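Local coordinates for acyl-CoA-binding domain-containing protein 1 (Oryza sativa Japonica Group, PDB 5H3G), which binds medium- and long-chain acyl-CoA esters with high affinity and may take part in phospholipid biosynthesis, at residues A[16-21]-A[85-89]; A[31-36]-A[77-82]; A[44-48]-A[59-63]. One frame throughout, in Å; residues are numbered along the deposited sequence. Where two conformers were deposited one is given.

Interaction 1 of 3, residues A[16-21]-A[85-89]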
loop_
_atom_site.group_PDB
_atom_site.type_symbol
_atom_site.label_atom_id
_atom_site.label_comp_id
_atom_site.label_asym_id
_atom_site.label_seq_id
_atom_site.Cartn_x
_atom_site.Cartn_y
_atom_site.Cartn_z
ATOM N N LYS A 16 -1.458 12.003 -1.701
ATOM C CA LYS A 16 -1.122 12.133 -3.114
ATOM C C LYS A 16 -1.505 10.882 -3.895
ATOM O O LYS A 16 -1.740 10.961 -5.109
ATOM C CB LYS A 16 0.371 12.424 -3.269
ATOM C CG LYS A 16 0.799 13.799 -2.788
ATOM C CD LYS A 16 2.303 13.933 -2.945
ATOM C CE LYS A 16 2.768 15.354 -2.705
ATOM N NZ LYS A 16 4.157 15.545 -3.220
ATOM N N ALA A 17 -1.587 9.728 -3.219
ATOM C CA ALA A 17 -1.969 8.498 -3.902
ATOM C C ALA A 17 -3.355 8.613 -4.523
ATOM O O ALA A 17 -3.640 7.954 -5.533
ATOM C CB ALA A 17 -1.913 7.306 -2.940
ATOM N N LYS A 18 -4.216 9.460 -3.952
ATOM C CA LYS A 18 -5.560 9.665 -4.486
ATOM C C LYS A 18 -5.540 10.213 -5.905
ATOM O O LYS A 18 -6.534 10.075 -6.636
ATOM C CB LYS A 18 -6.349 10.638 -3.603
ATOM C CG LYS A 18 -6.443 10.292 -2.128
ATOM C CD LYS A 18 -7.212 11.396 -1.392
ATOM C CE LYS A 18 -7.182 11.217 0.109
ATOM N NZ LYS A 18 -7.995 12.275 0.781
ATOM N N THR A 19 -4.448 10.873 -6.303
ATOM C CA THR A 19 -4.347 11.470 -7.631
ATOM C C THR A 19 -3.919 10.476 -8.697
ATOM O O THR A 19 -3.895 10.834 -9.878
ATOM C CB THR A 19 -3.371 12.650 -7.639
ATOM O OG1 THR A 19 -2.024 12.169 -7.507
ATOM C CG2 THR A 19 -3.691 13.608 -6.501
ATOM N N LEU A 20 -3.578 9.251 -8.322
ATOM C CA LEU A 20 -3.255 8.270 -9.339
ATOM C C LEU A 20 -4.498 7.985 -10.182
ATOM O O LEU A 20 -5.625 8.024 -9.676
ATOM C CB LEU A 20 -2.734 6.988 -8.693
ATOM C CG LEU A 20 -1.387 7.131 -7.986
ATOM C CD1 LEU A 20 -1.092 5.873 -7.178
ATOM C CD2 LEU A 20 -0.281 7.404 -9.020
ATOM N N PRO A 21 -4.324 7.737 -11.480
ATOM C CA PRO A 21 -5.487 7.462 -12.333
ATOM C C PRO A 21 -6.331 6.310 -11.808
ATOM O O PRO A 21 -5.833 5.344 -11.227
ATOM C CB PRO A 21 -4.861 7.112 -13.686
ATOM C CG PRO A 21 -3.516 7.773 -13.665
ATOM C CD PRO A 21 -3.059 7.769 -12.240
ATOM N N LEU A 85 4.892 5.174 -8.582
ATOM C CA LEU A 85 3.660 5.221 -9.364
ATOM C C LEU A 85 3.319 6.645 -9.793
ATOM O O LEU A 85 2.833 6.865 -10.911
ATOM C CB LEU A 85 2.512 4.613 -8.550
ATOM C CG LEU A 85 2.576 3.087 -8.502
ATOM C CD1 LEU A 85 1.720 2.560 -7.383
ATOM C CD2 LEU A 85 2.121 2.494 -9.821
ATOM N N LEU A 86 3.560 7.625 -8.916
ATOM C CA LEU A 86 3.296 9.020 -9.264
ATOM C C LEU A 86 4.195 9.479 -10.403
ATOM O O LEU A 86 3.754 10.208 -11.303
ATOM C CB LEU A 86 3.496 9.913 -8.043
ATOM C CG LEU A 86 2.387 9.851 -6.991
ATOM C CD1 LEU A 86 2.921 10.422 -5.685
ATOM C CD2 LEU A 86 1.143 10.607 -7.423
ATOM N N GLU A 87 5.454 9.053 -10.387
ATOM C CA GLU A 87 6.348 9.404 -11.479
ATOM C C GLU A 87 5.944 8.698 -12.766
ATOM O O GLU A 87 6.010 9.281 -13.853
ATOM C CB GLU A 87 7.786 9.081 -11.088
ATOM C CG GLU A 87 8.299 10.067 -10.043
ATOM C CD GLU A 87 8.124 11.525 -10.488
ATOM O OE1 GLU A 87 8.737 11.909 -11.504
ATOM O OE2 GLU A 87 7.363 12.277 -9.839
ATOM N N GLU A 88 5.484 7.456 -12.658
ATOM C CA GLU A 88 5.036 6.747 -13.850
ATOM C C GLU A 88 3.758 7.363 -14.412
ATOM O O GLU A 88 3.601 7.463 -15.637
ATOM C CB GLU A 88 4.860 5.262 -13.518
ATOM C CG GLU A 88 6.207 4.551 -13.264
ATOM C CD GLU A 88 6.060 3.190 -12.598
ATOM O OE1 GLU A 88 6.933 2.311 -12.811
ATOM O OE2 GLU A 88 5.100 3.000 -11.841
ATOM N N ALA A 89 2.847 7.817 -13.538
ATOM C CA ALA A 89 1.623 8.461 -14.010
ATOM C C ALA A 89 1.940 9.764 -14.721
ATOM O O ALA A 89 1.357 10.070 -15.765
ATOM C CB ALA A 89 0.664 8.709 -12.844
#
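Leu20 and Leu86 carry most of this apolar contact. In the conformer described, Leu20 CD2 lies 3.9 Å from Leu86 CD2. The same methyl reaches Leu85 CB and Ala89 CB, the latter at 4.1 Å. It therefore sits among three residues of one helix face. Leu20 CG stands anti to its own carbonyl carbon (chi1 -67°), and from there the branch drops onto helix 71-92. Pro21 extends the patch, with its ring atom CD 3.9 Å from Ala89 CB. At the other end Lys16 brings its CB, 4.0 Å from Leu86 CD1, and its carbonyl O, which touches Leu86 CD2; its extended chain leads off. The contact joins the C-terminal end of helix 4-17 and its type I turn, Ala17 to Leu20, to the last helix of the four-helix acyl-CoA-binding fold. Ala17 packs on Val82 of the same helix.

The polar groups work within 16-21. Lys16 O is gripped twice by Thr19, from its backbone N and from OG1 at 2.7 Å, the hydroxyl lying in the carbonyl plane. Thr19 OG1 also touches Leu86 CD2 at 3.5 Å, the two side chains crossing at about a right angle.

Interaction 2 of 3, residues A[31-36]-A[77-82]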
loop_
_atom_site.group_PDB
_atom_site.type_symbol
_atom_site.label_atom_id
_atom_site.label_comp_id
_atom_site.label_asym_id
_atom_site.label_seq_id
_atom_site.Cartn_x
_atom_site.Cartn_y
_atom_site.Cartn_z
ATOM N N ILE A 31 -0.520 -3.915 -4.126
ATOM C CA ILE A 31 0.741 -3.656 -3.437
ATOM C C ILE A 31 0.584 -2.493 -2.466
ATOM O O ILE A 31 1.020 -2.563 -1.310
ATOM C CB ILE A 31 1.863 -3.404 -4.458
ATOM C CG1 ILE A 31 2.249 -4.719 -5.140
ATOM C CG2 ILE A 31 3.073 -2.760 -3.783
ATOM C CD1 ILE A 31 2.997 -4.534 -6.424
ATOM N N LEU A 32 -0.059 -1.412 -2.913
ATOM C CA LEU A 32 -0.274 -0.269 -2.032
ATOM C C LEU A 32 -1.182 -0.638 -0.869
ATOM O O LEU A 32 -0.946 -0.210 0.270
ATOM C CB LEU A 32 -0.874 0.908 -2.810
ATOM C CG LEU A 32 0.015 1.534 -3.884
ATOM C CD1 LEU A 32 -0.601 2.816 -4.408
ATOM C CD2 LEU A 32 1.398 1.776 -3.293
ATOM N N TYR A 33 -2.235 -1.411 -1.138
ATOM C CA TYR A 33 -3.138 -1.822 -0.069
ATOM C C TYR A 33 -2.372 -2.553 1.023
ATOM O O TYR A 33 -2.484 -2.217 2.206
ATOM C CB TYR A 33 -4.275 -2.693 -0.630
ATOM C CG TYR A 33 -5.148 -3.314 0.455
ATOM C CD1 TYR A 33 -6.232 -2.623 0.991
ATOM C CD2 TYR A 33 -4.863 -4.582 0.964
ATOM C CE1 TYR A 33 -7.018 -3.191 2.003
ATOM C CE2 TYR A 33 -5.628 -5.145 1.978
ATOM C CZ TYR A 33 -6.702 -4.452 2.481
ATOM O OH TYR A 33 -7.458 -5.042 3.476
ATOM N N GLY A 34 -1.572 -3.546 0.645
ATOM C CA GLY A 34 -0.898 -4.335 1.665
ATOM C C GLY A 34 0.030 -3.500 2.523
ATOM O O GLY A 34 0.061 -3.648 3.749
ATOM N N LEU A 35 0.798 -2.610 1.893
ATOM C CA LEU A 35 1.717 -1.769 2.645
ATOM C C LEU A 35 0.965 -0.760 3.499
ATOM O O LEU A 35 1.393 -0.445 4.611
ATOM C CB LEU A 35 2.679 -1.053 1.702
ATOM C CG LEU A 35 3.726 -1.964 1.079
ATOM C CD1 LEU A 35 4.410 -1.220 -0.058
ATOM C CD2 LEU A 35 4.692 -2.331 2.176
ATOM N N TYR A 36 -0.159 -0.235 3.003
ATOM C CA TYR A 36 -0.923 0.709 3.805
ATOM C C TYR A 36 -1.471 0.042 5.059
ATOM O O TYR A 36 -1.394 0.605 6.158
ATOM C CB TYR A 36 -2.065 1.297 2.979
ATOM C CG TYR A 36 -2.786 2.411 3.704
ATOM C CD1 TYR A 36 -2.314 3.709 3.656
ATOM C CD2 TYR A 36 -3.922 2.152 4.460
ATOM C CE1 TYR A 36 -2.977 4.743 4.318
ATOM C CE2 TYR A 36 -4.580 3.162 5.135
ATOM C CZ TYR A 36 -4.104 4.465 5.062
ATOM O OH TYR A 36 -4.761 5.480 5.723
ATOM N N ASP A 77 8.194 1.748 2.684
ATOM C CA ASP A 77 7.946 1.083 1.415
ATOM C C ASP A 77 6.747 1.687 0.719
ATOM O O ASP A 77 6.784 1.915 -0.490
ATOM C CB ASP A 77 7.721 -0.401 1.634
ATOM C CG ASP A 77 8.954 -1.094 2.095
ATOM O OD1 ASP A 77 10.040 -0.656 1.677
ATOM O OD2 ASP A 77 8.830 -2.049 2.883
ATOM N N TYR A 78 5.668 1.934 1.469
ATOM C CA TYR A 78 4.478 2.545 0.880
ATOM C C TYR A 78 4.847 3.832 0.154
ATOM O O TYR A 78 4.462 4.046 -1.002
ATOM C CB TYR A 78 3.426 2.806 1.973
ATOM C CG TYR A 78 2.214 3.541 1.439
ATOM C CD1 TYR A 78 1.164 2.843 0.866
ATOM C CD2 TYR A 78 2.158 4.930 1.460
ATOM C CE1 TYR A 78 0.047 3.522 0.348
ATOM C CE2 TYR A 78 1.057 5.615 0.942
ATOM C CZ TYR A 78 0.017 4.898 0.383
ATOM O OH TYR A 78 -1.070 5.576 -0.152
ATOM N N ILE A 79 5.626 4.686 0.820
ATOM C CA ILE A 79 6.044 5.952 0.228
ATOM C C ILE A 79 6.829 5.709 -1.056
ATOM O O ILE A 79 6.581 6.361 -2.076
ATOM C CB ILE A 79 6.858 6.778 1.239
ATOM C CG1 ILE A 79 5.932 7.308 2.338
ATOM C CG2 ILE A 79 7.543 7.946 0.550
ATOM C CD1 ILE A 79 6.673 7.697 3.604
ATOM N N THR A 80 7.780 4.767 -1.036
ATOM C CA THR A 80 8.580 4.551 -2.241
ATOM C C THR A 80 7.727 4.004 -3.377
ATOM O O THR A 80 7.916 4.390 -4.537
ATOM C CB THR A 80 9.782 3.635 -1.969
ATOM O OG1 THR A 80 9.364 2.307 -1.612
ATOM C CG2 THR A 80 10.644 4.212 -0.864
ATOM N N LYS A 81 6.765 3.129 -3.074
ATOM C CA LYS A 81 5.906 2.605 -4.136
ATOM C C LYS A 81 5.000 3.688 -4.707
ATOM O O LYS A 81 4.809 3.763 -5.930
ATOM C CB LYS A 81 5.059 1.440 -3.611
ATOM C CG LYS A 81 5.877 0.207 -3.232
ATOM C CD LYS A 81 6.557 -0.399 -4.449
ATOM C CE LYS A 81 7.375 -1.620 -4.074
ATOM N NZ LYS A 81 6.643 -2.488 -3.120
ATOM N N VAL A 82 4.428 4.531 -3.842
ATOM C CA VAL A 82 3.567 5.618 -4.316
ATOM C C VAL A 82 4.370 6.599 -5.154
ATOM O O VAL A 82 3.931 7.011 -6.232
ATOM C CB VAL A 82 2.865 6.326 -3.144
ATOM C CG1 VAL A 82 2.165 7.584 -3.644
ATOM C CG2 VAL A 82 1.842 5.403 -2.508
#
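Asp77, whose CB meets Leu35 CD2, has its carbonyl O gripped by two donors. Lys81 N gives it the helical bond at 2.9 Å. Thr80 OG1, in the conformer described, adds a second at 2.8 Å, tilted from the carbonyl plane. Across the contact the packing is apolar and aromatic. The two methyls of Leu35 span one turn of the opposing helix: CD2 lies 3.6 Å from Asp77 CB, and CD1 lies 3.8 Å from Lys81 CG. Leu32 CD2 meets Val82 CG2 at 3.7 Å. Tyr78 CG is anti to the backbone N (chi1 175°), which sets its ring with Leu32 O in plane at the edge; Val82 CG2 lies over one face, toward the rim. Tyr36 makes an edge-to-face pair with it, centroids 5.8 Å apart and planes at 62°, the edge belonging to Tyr36. With an alanine in place of Tyr78, Tyr36 would probably lose the face it rests on, and a gap would open beside Leu32 and Val82. Tyr36, Leu35 and Tyr78 probably bind acyl-CoA, as in relatives. Segments 31-36 and 77-82, of helices 26-41 and 71-92, run nearly antiparallel (157°), axes 9.3 Å apart. Helix 4-17 flanks the last helix, bringing Phe10 to Tyr78.

Interaction 3 of 3, residues A[44-48]-A[59-63]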
loop_
_atom_site.group_PDB
_atom_site.type_symbol
_atom_site.label_atom_id
_atom_site.label_comp_id
_atom_site.label_asym_id
_atom_site.label_seq_id
_atom_site.Cartn_x
_atom_site.Cartn_y
_atom_site.Cartn_z
ATOM N N VAL A 44 -1.242 -8.649 9.652
ATOM C CA VAL A 44 -2.587 -9.154 9.412
ATOM C C VAL A 44 -2.973 -10.110 10.526
ATOM O O VAL A 44 -2.201 -10.996 10.910
ATOM C CB VAL A 44 -2.688 -9.808 8.024
ATOM C CG1 VAL A 44 -1.718 -10.973 7.885
ATOM C CG2 VAL A 44 -4.116 -10.258 7.759
ATOM N N ASN A 45 -4.176 -9.914 11.061
ATOM C CA ASN A 45 -4.669 -10.594 12.252
ATOM C C ASN A 45 -5.911 -11.425 11.948
ATOM O O ASN A 45 -6.817 -11.521 12.777
ATOM C CB ASN A 45 -4.972 -9.577 13.352
ATOM C CG ASN A 45 -6.025 -8.555 12.928
ATOM O OD1 ASN A 45 -6.026 -8.077 11.791
ATOM N ND2 ASN A 45 -6.939 -8.235 13.841
ATOM N N THR A 46 -5.976 -12.012 10.756
ATOM C CA THR A 46 -7.076 -12.884 10.372
ATOM C C THR A 46 -6.528 -14.046 9.558
ATOM O O THR A 46 -5.378 -14.034 9.109
ATOM C CB THR A 46 -8.155 -12.141 9.572
ATOM O OG1 THR A 46 -7.546 -11.338 8.553
ATOM C CG2 THR A 46 -8.978 -11.257 10.478
ATOM N N ALA A 47 -7.361 -15.066 9.386
ATOM C CA ALA A 47 -6.981 -16.211 8.578
ATOM C C ALA A 47 -7.251 -15.922 7.109
ATOM O O ALA A 47 -8.130 -15.131 6.762
ATOM C CB ALA A 47 -7.744 -17.463 9.014
ATOM N N ARG A 48 -6.478 -16.573 6.251
ATOM C CA ARG A 48 -6.585 -16.340 4.819
ATOM C C ARG A 48 -8.001 -16.640 4.342
ATOM O O ARG A 48 -8.542 -17.709 4.654
ATOM C CB ARG A 48 -5.591 -17.216 4.068
ATOM C CG ARG A 48 -5.538 -16.920 2.588
ATOM C CD ARG A 48 -4.620 -17.890 1.887
ATOM N NE ARG A 48 -4.256 -17.415 0.562
ATOM C CZ ARG A 48 -3.724 -18.177 -0.384
ATOM N NH1 ARG A 48 -3.499 -19.464 -0.148
ATOM N NH2 ARG A 48 -3.425 -17.658 -1.565
ATOM N N LYS A 59 -6.533 -9.106 -1.600
ATOM C CA LYS A 59 -6.146 -8.069 -0.648
ATOM C C LYS A 59 -5.490 -8.672 0.587
ATOM O O LYS A 59 -4.444 -8.199 1.042
ATOM C CB LYS A 59 -7.363 -7.236 -0.243
ATOM C CG LYS A 59 -7.794 -6.222 -1.289
ATOM C CD LYS A 59 -8.992 -5.397 -0.815
ATOM C CE LYS A 59 -9.187 -4.171 -1.699
ATOM N NZ LYS A 59 -10.400 -3.378 -1.328
ATOM N N TRP A 60 -6.099 -9.714 1.153
ATOM C CA TRP A 60 -5.506 -10.343 2.329
ATOM C C TRP A 60 -4.106 -10.863 2.020
ATOM O O TRP A 60 -3.165 -10.654 2.799
ATOM C CB TRP A 60 -6.415 -11.465 2.817
ATOM C CG TRP A 60 -5.999 -12.071 4.127
ATOM C CD1 TRP A 60 -6.539 -11.805 5.353
ATOM C CD2 TRP A 60 -4.986 -13.065 4.343
ATOM N NE1 TRP A 60 -5.920 -12.557 6.317
ATOM C CE2 TRP A 60 -4.960 -13.337 5.728
ATOM C CE3 TRP A 60 -4.090 -13.741 3.506
ATOM C CZ2 TRP A 60 -4.078 -14.261 6.291
ATOM C CZ3 TRP A 60 -3.222 -14.662 4.068
ATOM C CH2 TRP A 60 -3.219 -14.909 5.449
ATOM N N ASP A 61 -3.938 -11.496 0.858
ATOM C CA ASP A 61 -2.629 -12.008 0.462
ATOM C C ASP A 61 -1.603 -10.887 0.340
ATOM O O ASP A 61 -0.436 -11.058 0.710
ATOM C CB ASP A 61 -2.735 -12.767 -0.861
ATOM C CG ASP A 61 -3.326 -14.162 -0.699
ATOM O OD1 ASP A 61 -3.444 -14.662 0.441
ATOM O OD2 ASP A 61 -3.669 -14.775 -1.730
ATOM N N ALA A 62 -2.014 -9.727 -0.184
ATOM C CA ALA A 62 -1.069 -8.628 -0.315
ATOM C C ALA A 62 -0.606 -8.148 1.051
ATOM O O ALA A 62 0.551 -7.754 1.227
ATOM C CB ALA A 62 -1.708 -7.478 -1.101
ATOM N N TRP A 63 -1.505 -8.165 2.032
ATOM C CA TRP A 63 -1.162 -7.728 3.378
ATOM C C TRP A 63 -0.294 -8.775 4.071
ATOM O O TRP A 63 0.732 -8.448 4.678
ATOM C CB TRP A 63 -2.464 -7.461 4.137
ATOM C CG TRP A 63 -2.368 -6.908 5.506
ATOM C CD1 TRP A 63 -1.257 -6.463 6.160
ATOM C CD2 TRP A 63 -3.467 -6.723 6.403
ATOM N NE1 TRP A 63 -1.600 -6.026 7.425
ATOM C CE2 TRP A 63 -2.952 -6.175 7.592
ATOM C CE3 TRP A 63 -4.837 -6.970 6.312
ATOM C CZ2 TRP A 63 -3.767 -5.874 8.684
ATOM C CZ3 TRP A 63 -5.640 -6.680 7.400
ATOM C CH2 TRP A 63 -5.103 -6.137 8.564
HETATM O O HOH W 1 0.820 -8.707 7.563
#
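Arg48 crosses Trp60 and ends on Asp61. Its CA starts the contact, 3.4 Å from the centroid of the six-membered ring of Trp60 and almost straight above it, a CH-pi contact. CB follows at 3.5 Å from Trp60 CZ3, and CG lies 3.6 Å from Trp60 CE3. CG is anti to the backbone N (chi1 -174°) and the chain stays extended to NE, which carries it past the indole. CD then comes up to Asp61 OD1. Two nitrogens hold the carboxylate side-on in a salt bridge. NE bonds Asp61 OD1 at 2.9 Å, and NH2 bonds Asp61 OD2 at 2.9 Å. The NH2 bond is the straighter one, at 166°. The guanidinium and carboxylate planes are turned 43° apart, so the pair is not flat. The outer nitrogen, NH1, lies close to NH1 of Arg57, a like charge.

Arg48 CA lies over the centre of one face of Trp60; Val44 CG1 reaches the rim of the opposite face. At the ring edge, NE1 makes weak bonds to Thr46 OG1 at 3.0 Å and to Thr46 O at 3.2 Å. Val44 wedges between the two tryptophans. Its CB sits over the five-membered ring of Trp63, 3.6 Å from the centroid, and its CG2 reaches Trp60. Trp63 NE1 is bonded to Gly42 O, while a water links Val44 N to Trp63 O.

In this way the long loop after helix 26-41 is laid along one face of helix 57-64. Trp63 also packs on Lys37, Gln38 and Val41 of helix 26-41. Helix 57-64 also carries Lys59, a probable acyl-CoA-binding residue that takes no part in this contact. Such a loop folded back on the short helix 57-64 belongs to the four-helix acyl-CoA-binding fold.

The six segments pair in concentric order along the chain: interaction 1 encloses interaction 2, which encloses interaction 3. Interactions 1 and 2 share helix 71-92, with centres about 12 Å apart. They touch where Ala17 CB meets Tyr78 OH at 3.4 Å. Interaction 3 sits about 15 Å from interaction 2, centre to centre, and touches it through Tyr33 and Lys59. Interactions 1 and 3 are about 25 Å apart between centres, on opposite sides of the molecule. Helices 4-17 and 26-41 are tied to helix 71-92, and a loop to helix 57-64. Interaction 2 holds several probable acyl-CoA-binding residues; the segments of interactions 1 and 3 carry one each, Lys18 and Lys59, consistent with a ligand site spread over the bundle.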